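Local coordinates for putative transcriptional regulator protein, LacI family (Rhizobium etli, PDB 3MIZ), which probably acts as a DNA-binding transcriptional regulator of the LacI family, with a periplasmic binding protein-like domain, at residues I111-Y116 / A249-Y254; R120-Y125 / V230-F235. All coordinates share one frame; numbering follows the deposited sequence.

In the fold
From the N terminus the chain first builds most of the lobe with the four-stranded parallel sheet. It then runs through strand 110-113 into helix 115-127, supplying one side of contact 1 and then of contact 2. The second lobe follows, up to strand 228-230 and the loop where contact 2 closes. Strand 248-250 then leads back to contact 1, and helix 253-268 returns to the first lobe. The loop of contact 2 sits wholly within that of contact 1. Contact 1 joins two inter-lobe connections, and contact 2 packs helix 115-127 on the second lobe. Their centres are about 11 Å apart; probable backbone hydrogen bonds pair Asp233 N with Ala249 O and Leu251 N with Asp233 O.

Contact 1 of 2, residues I111-Y116 / A249-Y254; sequences IEPDDY and AALPYY
Asp115 brings OD1 to 4.3 Å from CD2 of Leu251, while its carboxylate is held by two arginines. OD1 forms a salt bridge with Arg149 NE, and OD2 forms one with Arg81 NH1. These two bonds should fix the rotation of the carboxylate and probably favour its charged form. The rest of the contact is apolar. Pro113 meets the other segment with CB and CG, and CB does most of the touching. CB of Pro113 lies 3.9 Å from CD2 of Leu251 and 3.8 Å from CD of Pro252. The side chains of Pro113 and Leu251 cross obliquely. With CG anti to its carbonyl carbon (chi1 -79°), Leu251 brings CD2 close to both CB and CG of Pro113. The arrangement belongs to the hinge of the periplasmic binding protein-like fold, where the two outer strands of a three-stranded sheet, 110-113 and 248-250, run between the lobes with strand 277-285 between them. Each outer strand leads into a helix, 115-127 and 253-268. Asp114 is the N-cap of the first helix, and its OD1 accepts a hydrogen bond from Gln117 N. Pro252 only occupies the N-cap position of the second and is the centre of an inverse gamma turn, closed by a weak bond from Tyr253 N to Leu251 O at 2.8 Å. CB of Leu251 lies 4.1 Å above the plane of the Tyr253 ring, over its centre.

Contact 2 of 2, residues R120-Y125 / V230-F235; sequences RDLTRY and VGFDDF
Leu122 and Val230 supply most of the buried surface. Their side chains reach toward each other tip to tip. The contact lies in the second lobe of the periplasmic binding protein-like fold, where helix 115-127 packs on the end of strand 228-230, an outer strand of the lobe's mixed sheet. CG of Leu122 comes to 3.9 Å from CG2 of Val230, and CD1 of Leu122 lies 4.1 Å from Val230 CB. The Leu122 side chain leaves the helix with CG anti to the backbone N (chi1 -156°), which carries both methyls across to the other segment. Met202 of strand 200-203 touches both residues, and Ala249 of strand 248-250 adds to the apolar surroundings of Leu122. Replacing Leu122 with an alanine would probably open a gap beside the Val230 methyl and leave CD2 of Phe232 without this apolar neighbour. Phe232 follows Gly231 in the loop after the strand. Its ring also makes a cation-pi contact with Arg149 of helix 144-160. Toward the helix, CD2 of the Phe232 ring meets CD2 of Leu122 obliquely at 4.2 Å.

Contact 1 of 2, residues I111-Y116 / A249-Y254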
loop_
_atom_site.group_PDB
_atom_site.type_symbol
_atom_site.label_atom_id
_atom_site.label_comp_id
_atom_site.label_asym_id
_atom_site.label_seq_id
_atom_site.Cartn_x
_atom_site.Cartn_y
_atom_site.Cartn_z
ATOM N N ILE A 111 -10.357 13.450 -15.175
ATOM C CA ILE A 111 -9.297 14.224 -14.558
ATOM C C ILE A 111 -8.156 13.248 -14.259
ATOM O O ILE A 111 -8.359 12.203 -13.633
ATOM C CB ILE A 111 -9.827 14.945 -13.291
ATOM C CG1 ILE A 111 -8.762 15.892 -12.743
ATOM C CG2 ILE A 111 -10.283 13.927 -12.252
ATOM C CD1 ILE A 111 -9.303 16.920 -11.731
ATOM N N GLU A 112 -6.968 13.586 -14.749
ATOM C CA GLU A 112 -5.779 12.750 -14.602
ATOM C C GLU A 112 -4.557 13.550 -14.168
ATOM O O GLU A 112 -4.529 14.777 -14.286
ATOM C CB GLU A 112 -5.406 12.131 -15.944
ATOM C CG GLU A 112 -6.454 11.280 -16.632
ATOM C CD GLU A 112 -6.072 11.045 -18.080
ATOM O OE1 GLU A 112 -6.296 11.957 -18.904
ATOM O OE2 GLU A 112 -5.529 9.965 -18.392
ATOM N N PRO A 113 -3.510 12.850 -13.701
ATOM C CA PRO A 113 -2.266 13.490 -13.267
ATOM C C PRO A 113 -1.411 13.658 -14.522
ATOM O O PRO A 113 -1.595 12.926 -15.503
ATOM C CB PRO A 113 -1.680 12.467 -12.301
ATOM C CG PRO A 113 -2.046 11.177 -12.952
ATOM C CD PRO A 113 -3.496 11.412 -13.371
ATOM N N ASP A 114 -0.476 14.601 -14.503
ATOM C CA ASP A 114 0.366 14.841 -15.666
ATOM C C ASP A 114 1.739 14.167 -15.548
ATOM O O ASP A 114 2.723 14.813 -15.190
ATOM C CB ASP A 114 0.550 16.346 -15.859
ATOM C CG ASP A 114 0.911 16.714 -17.279
ATOM O OD1 ASP A 114 1.586 15.918 -17.964
ATOM O OD2 ASP A 114 0.529 17.825 -17.703
ATOM N N ASP A 115 1.794 12.872 -15.849
ATOM C CA ASP A 115 3.037 12.104 -15.802
ATOM C C ASP A 115 4.144 12.746 -16.622
ATOM O O ASP A 115 5.299 12.803 -16.201
ATOM C CB ASP A 115 2.797 10.692 -16.339
ATOM C CG ASP A 115 1.965 9.860 -15.406
ATOM O OD1 ASP A 115 2.550 9.095 -14.617
ATOM O OD2 ASP A 115 0.729 9.995 -15.444
ATOM N N TYR A 116 3.786 13.211 -17.807
ATOM C CA TYR A 116 4.750 13.830 -18.702
ATOM C C TYR A 116 5.376 15.078 -18.077
ATOM O O TYR A 116 6.604 15.228 -18.051
ATOM C CB TYR A 116 4.063 14.187 -20.026
ATOM C CG TYR A 116 5.030 14.595 -21.112
ATOM C CD1 TYR A 116 5.604 13.647 -21.951
ATOM C CD2 TYR A 116 5.399 15.927 -21.276
ATOM C CE1 TYR A 116 6.524 14.017 -22.926
ATOM C CE2 TYR A 116 6.316 16.305 -22.248
ATOM C CZ TYR A 116 6.874 15.348 -23.068
ATOM O OH TYR A 116 7.787 15.719 -24.030
ATOM N N ALA A 249 8.408 13.254 -7.612
ATOM C CA ALA A 249 7.321 14.010 -8.224
ATOM C C ALA A 249 6.070 13.381 -7.624
ATOM O O ALA A 249 5.841 12.177 -7.766
ATOM C CB ALA A 249 7.340 13.838 -9.739
ATOM N N ALA A 250 5.265 14.185 -6.943
ATOM C CA ALA A 250 4.079 13.659 -6.297
ATOM C C ALA A 250 2.876 13.559 -7.211
ATOM O O ALA A 250 2.464 14.545 -7.822
ATOM C CB ALA A 250 3.723 14.511 -5.094
ATOM N N LEU A 251 2.312 12.363 -7.313
ATOM C CA LEU A 251 1.110 12.202 -8.116
ATOM C C LEU A 251 0.069 12.842 -7.203
ATOM O O LEU A 251 -0.001 12.512 -6.016
ATOM C CB LEU A 251 0.800 10.721 -8.334
ATOM C CG LEU A 251 1.606 9.969 -9.398
ATOM C CD1 LEU A 251 1.283 8.477 -9.303
ATOM C CD2 LEU A 251 1.268 10.504 -10.784
ATOM N N PRO A 252 -0.731 13.785 -7.732
ATOM C CA PRO A 252 -1.765 14.484 -6.965
ATOM C C PRO A 252 -3.028 13.650 -6.714
ATOM O O PRO A 252 -4.147 14.108 -6.947
ATOM C CB PRO A 252 -2.040 15.715 -7.828
ATOM C CG PRO A 252 -1.928 15.151 -9.209
ATOM C CD PRO A 252 -0.677 14.289 -9.119
ATOM N N TYR A 253 -2.838 12.434 -6.216
ATOM C CA TYR A 253 -3.952 11.536 -5.952
ATOM C C TYR A 253 -5.021 12.103 -5.035
ATOM O O TYR A 253 -6.202 12.077 -5.370
ATOM C CB TYR A 253 -3.445 10.206 -5.386
ATOM C CG TYR A 253 -2.902 9.282 -6.451
ATOM C CD1 TYR A 253 -3.385 9.347 -7.759
ATOM C CD2 TYR A 253 -1.938 8.322 -6.154
ATOM C CE1 TYR A 253 -2.927 8.480 -8.743
ATOM C CE2 TYR A 253 -1.472 7.441 -7.142
ATOM C CZ TYR A 253 -1.977 7.532 -8.429
ATOM O OH TYR A 253 -1.558 6.661 -9.411
ATOM N N TYR A 254 -4.610 12.603 -3.875
ATOM C CA TYR A 254 -5.555 13.166 -2.927
ATOM C C TYR A 254 -6.391 14.263 -3.593
ATOM O O TYR A 254 -7.621 14.271 -3.480
ATOM C CB TYR A 254 -4.805 13.731 -1.712
ATOM C CG TYR A 254 -5.717 14.294 -0.648
ATOM C CD1 TYR A 254 -6.492 13.455 0.153
ATOM C CD2 TYR A 254 -5.836 15.669 -0.470
ATOM C CE1 TYR A 254 -7.371 13.977 1.102
ATOM C CE2 TYR A 254 -6.706 16.201 0.475
ATOM C CZ TYR A 254 -7.473 15.351 1.257
ATOM O OH TYR A 254 -8.355 15.882 2.177
#

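Contact 2 of 2, residues R120-Y125 / V230-F235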
loop_
_atom_site.group_PDB
_atom_site.type_symbol
_atom_site.label_atom_id
_atom_site.label_comp_id
_atom_site.label_asym_id
_atom_site.label_seq_id
_atom_site.Cartn_x
_atom_site.Cartn_y
_atom_site.Cartn_z
ATOM N N ARG A 120 9.191 15.592 -16.809
ATOM C CA ARG A 120 9.901 16.683 -17.456
ATOM C C ARG A 120 10.566 17.561 -16.394
ATOM O O ARG A 120 11.752 17.868 -16.489
ATOM C CB ARG A 120 8.928 17.534 -18.289
ATOM C CG ARG A 120 9.519 18.847 -18.811
ATOM C CD ARG A 120 8.549 19.587 -19.742
ATOM N NE ARG A 120 7.381 20.174 -19.069
ATOM C CZ ARG A 120 6.116 19.907 -19.401
ATOM N NH1 ARG A 120 5.856 19.056 -20.387
ATOM N NH2 ARG A 120 5.104 20.504 -18.777
ATOM N N ASP A 121 9.799 17.961 -15.388
ATOM C CA ASP A 121 10.326 18.825 -14.339
ATOM C C ASP A 121 11.396 18.156 -13.490
ATOM O O ASP A 121 12.328 18.812 -13.022
ATOM C CB ASP A 121 9.194 19.321 -13.446
ATOM C CG ASP A 121 8.288 20.301 -14.160
ATOM O OD1 ASP A 121 8.732 20.881 -15.176
ATOM O OD2 ASP A 121 7.147 20.502 -13.703
ATOM N N LEU A 122 11.266 16.849 -13.301
ATOM C CA LEU A 122 12.224 16.094 -12.508
ATOM C C LEU A 122 13.524 15.963 -13.298
ATOM O O LEU A 122 14.615 16.039 -12.734
ATOM C CB LEU A 122 11.631 14.721 -12.181
ATOM C CG LEU A 122 12.115 13.943 -10.962
ATOM C CD1 LEU A 122 12.249 14.848 -9.752
ATOM C CD2 LEU A 122 11.115 12.831 -10.691
ATOM N N THR A 123 13.410 15.795 -14.613
ATOM C CA THR A 123 14.595 15.669 -15.454
ATOM C C THR A 123 15.317 17.026 -15.498
ATOM O O THR A 123 16.544 17.091 -15.381
ATOM C CB THR A 123 14.217 15.206 -16.888
ATOM O OG1 THR A 123 13.586 13.918 -16.820
ATOM C CG2 THR A 123 15.465 15.096 -17.773
ATOM N N ARG A 124 14.558 18.109 -15.639
ATOM C CA ARG A 124 15.154 19.450 -15.669
ATOM C C ARG A 124 15.838 19.752 -14.331
ATOM O O ARG A 124 16.866 20.443 -14.280
ATOM C CB ARG A 124 14.078 20.508 -15.933
ATOM C CG ARG A 124 13.444 20.453 -17.321
ATOM C CD ARG A 124 12.247 21.392 -17.390
ATOM N NE ARG A 124 12.586 22.762 -16.999
ATOM C CZ ARG A 124 13.030 23.698 -17.834
ATOM N NH1 ARG A 124 13.197 23.425 -19.122
ATOM N NH2 ARG A 124 13.298 24.918 -17.379
ATOM N N TYR A 125 15.251 19.252 -13.250
ATOM C CA TYR A 125 15.804 19.446 -11.911
ATOM C C TYR A 125 17.249 18.939 -11.881
ATOM O O TYR A 125 18.154 19.631 -11.413
ATOM C CB TYR A 125 14.947 18.694 -10.885
ATOM C CG TYR A 125 15.509 18.694 -9.479
ATOM C CD1 TYR A 125 16.427 17.726 -9.074
ATOM C CD2 TYR A 125 15.129 19.667 -8.557
ATOM C CE1 TYR A 125 16.954 17.726 -7.785
ATOM C CE2 TYR A 125 15.652 19.677 -7.262
ATOM C CZ TYR A 125 16.561 18.705 -6.884
ATOM O OH TYR A 125 17.077 18.713 -5.606
ATOM N N VAL A 230 16.342 10.051 -7.856
ATOM C CA VAL A 230 15.038 10.686 -7.727
ATOM C C VAL A 230 14.003 9.621 -8.102
ATOM O O VAL A 230 14.312 8.690 -8.842
ATOM C CB VAL A 230 14.889 11.941 -8.649
ATOM C CG1 VAL A 230 15.930 13.006 -8.244
ATOM C CG2 VAL A 230 15.074 11.561 -10.118
ATOM N N GLY A 231 12.797 9.729 -7.556
ATOM C CA GLY A 231 11.776 8.741 -7.869
ATOM C C GLY A 231 10.562 9.370 -8.520
ATOM O O GLY A 231 10.675 10.397 -9.185
ATOM N N PHE A 232 9.401 8.740 -8.347
ATOM C CA PHE A 232 8.162 9.263 -8.895
ATOM C C PHE A 232 6.970 8.649 -8.159
ATOM O O PHE A 232 6.966 7.442 -7.885
ATOM C CB PHE A 232 8.060 8.948 -10.394
ATOM C CG PHE A 232 7.218 9.929 -11.162
ATOM C CD1 PHE A 232 5.856 10.065 -10.892
ATOM C CD2 PHE A 232 7.790 10.728 -12.153
ATOM C CE1 PHE A 232 5.071 10.983 -11.595
ATOM C CE2 PHE A 232 7.016 11.651 -12.866
ATOM C CZ PHE A 232 5.652 11.778 -12.586
ATOM N N ASP A 233 5.992 9.502 -7.845
ATOM C CA ASP A 233 4.726 9.160 -7.172
ATOM C C ASP A 233 4.529 9.801 -5.797
ATOM O O ASP A 233 3.422 10.187 -5.430
ATOM C CB ASP A 233 4.580 7.652 -6.943
ATOM C CG ASP A 233 4.417 6.851 -8.219
ATOM O OD1 ASP A 233 4.385 7.426 -9.328
ATOM O OD2 ASP A 233 4.329 5.615 -8.084
ATOM N N ASP A 234 5.628 9.890 -5.052
ATOM C CA ASP A 234 5.667 10.324 -3.656
ATOM C C ASP A 234 4.819 9.344 -2.860
ATOM O O ASP A 234 3.854 9.716 -2.184
ATOM C CB ASP A 234 5.176 11.752 -3.403
ATOM C CG ASP A 234 5.541 12.233 -1.979
ATOM O OD1 ASP A 234 6.591 11.788 -1.451
ATOM O OD2 ASP A 234 4.800 13.048 -1.386
ATOM N N PHE A 235 5.176 8.072 -2.994
ATOM C CA PHE A 235 4.525 6.978 -2.283
ATOM C C PHE A 235 5.137 7.083 -0.890
ATOM O O PHE A 235 6.242 6.599 -0.663
ATOM C CB PHE A 235 4.890 5.647 -2.959
ATOM C CG PHE A 235 4.319 4.423 -2.283
ATOM C CD1 PHE A 235 3.098 4.467 -1.621
ATOM C CD2 PHE A 235 4.997 3.208 -2.355
ATOM C CE1 PHE A 235 2.556 3.317 -1.040
ATOM C CE2 PHE A 235 4.463 2.052 -1.780
ATOM C CZ PHE A 235 3.238 2.107 -1.122
#